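Local coordinates for transcription termination factor FttA (Pyrococcus horikoshii, PDB 3AF6), which probably terminates transcription by cleaving nascent RNA as it leaves RNA polymerase, using a zinc-dependent nuclease centre of the metallo-beta-lactamase superfamily, at residues M601-V604 against A605-P609. Numbering follows the deposited sequence.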
# COMPACT_ATOMS: atom_id res chain seq x y z
N MET A 601 7.56 -22.05 -2.76
CA MET A 601 8.74 -22.89 -2.63
C MET A 601 9.84 -22.32 -3.51
O MET A 601 11.00 -22.21 -3.08
CB MET A 601 8.43 -24.33 -3.05
CG MET A 601 7.51 -25.10 -2.10
SD MET A 601 8.18 -25.45 -0.43
CE MET A 601 9.26 -26.84 -0.75
N ASN A 602 9.48 -21.93 -4.72
CA ASN A 602 10.46 -21.39 -5.65
C ASN A 602 11.07 -20.08 -5.15
O ASN A 602 12.20 -19.75 -5.49
CB ASN A 602 9.82 -21.18 -7.03
CG ASN A 602 10.80 -20.60 -8.04
OD1 ASN A 602 10.49 -19.63 -8.72
ND2 ASN A 602 11.98 -21.20 -8.13
N TYR A 603 10.33 -19.34 -4.34
CA TYR A 603 10.85 -18.08 -3.81
C TYR A 603 11.96 -18.40 -2.81
O TYR A 603 12.93 -17.66 -2.69
CB TYR A 603 9.76 -17.27 -3.10
CG TYR A 603 10.26 -15.92 -2.62
CD1 TYR A 603 10.44 -14.86 -3.52
CD2 TYR A 603 10.66 -15.73 -1.30
CE1 TYR A 603 11.02 -13.65 -3.12
CE2 TYR A 603 11.24 -14.54 -0.89
CZ TYR A 603 11.41 -13.50 -1.80
OH TYR A 603 12.00 -12.32 -1.40
N VAL A 604 11.79 -19.50 -2.09
CA VAL A 604 12.78 -19.89 -1.10
C VAL A 604 14.04 -20.30 -1.84
O VAL A 604 15.14 -19.86 -1.52
CB VAL A 604 12.28 -21.06 -0.22
CG1 VAL A 604 13.31 -21.41 0.84
CG2 VAL A 604 10.95 -20.68 0.44
N ALA A 605 13.87 -21.15 -2.85
CA ALA A 605 14.99 -21.62 -3.67
C ALA A 605 15.82 -20.45 -4.22
O ALA A 605 17.05 -20.46 -4.12
CB ALA A 605 14.47 -22.48 -4.81
N LYS A 606 15.15 -19.45 -4.77
CA LYS A 606 15.83 -18.30 -5.36
C LYS A 606 16.24 -17.17 -4.41
O LYS A 606 17.18 -16.44 -4.71
CB LYS A 606 14.96 -17.67 -6.45
CG LYS A 606 14.48 -18.61 -7.54
CD LYS A 606 15.46 -18.68 -8.70
CE LYS A 606 14.82 -19.30 -9.94
NZ LYS A 606 14.26 -20.66 -9.67
N VAL A 607 15.56 -16.99 -3.28
CA VAL A 607 15.93 -15.88 -2.41
C VAL A 607 17.42 -15.89 -2.07
O VAL A 607 18.02 -16.95 -1.84
CB VAL A 607 15.08 -15.84 -1.12
CG1 VAL A 607 15.30 -17.07 -0.29
CG2 VAL A 607 15.40 -14.59 -0.34
N ARG A 608 18.01 -14.70 -2.03
CA ARG A 608 19.44 -14.56 -1.77
C ARG A 608 19.74 -13.28 -0.97
O ARG A 608 19.20 -12.21 -1.27
CB ARG A 608 20.16 -14.49 -3.13
CG ARG A 608 21.50 -15.17 -3.19
CD ARG A 608 21.37 -16.66 -2.96
NE ARG A 608 20.51 -17.33 -3.94
CZ ARG A 608 20.32 -18.64 -3.96
NH1 ARG A 608 20.93 -19.41 -3.07
NH2 ARG A 608 19.54 -19.20 -4.87
N PRO A 609 20.60 -13.39 0.06
CA PRO A 609 21.26 -14.63 0.47
C PRO A 609 20.31 -15.61 1.14
O PRO A 609 19.27 -15.21 1.65
CB PRO A 609 22.37 -14.15 1.42
CG PRO A 609 21.89 -12.87 1.91
CD PRO A 609 21.24 -12.23 0.71
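Tyr603 and Val607 meet one turn apart at the C-terminal end of helix 597-606. Three successive i to i+4 backbone bonds tie this last turn together. Ala605 N donates to Met601 O at 3.1 Å, nearly straight at 168°. Lys606 N gives its hydrogen to Asn602 O, also at 3.1 Å. The final bond, from Val607 N to Tyr603 O, is at 2.8 Å and more bent, with an N-H...O angle of 143°. Met601 O also takes a weak bond from Val604 N. Val607 then leaves helical geometry, and the chain runs on through Arg608 to a cis peptide before Pro609. Arg608 makes backbone hydrogen bonds with Ala381 and Phe383.

The helix belongs to the C-terminal part of the metallo-beta-lactamase region and packs against strand 388-392 and helix 621-635. Val604 touches both, meeting Met391 on the strand and Ile631 and Phe635 on the helix. The Tyr603 side chain lies about 11 Å from that of the zinc ligand His344.

With CG anti to the backbone N (chi1 -176°), the Tyr603 side chain projects out from the helix and leans towards its C-terminal end. Its CE2 approaches Val607 CB obliquely at 4.1 Å. The hydroxyl of buried Tyr603 is satisfied by a hydrogen bond to Asn380 O, while Phe370 packs edge-to-face with the ring. Val607 CG1 sits between its own backbone N and carbonyl carbon. This brings it over the last turn, 3.4 Å from Tyr603 O. On the more open side of the helix, the aliphatic part of Lys606 passes Asn602, with CG 3.3 Å from Asn602 O.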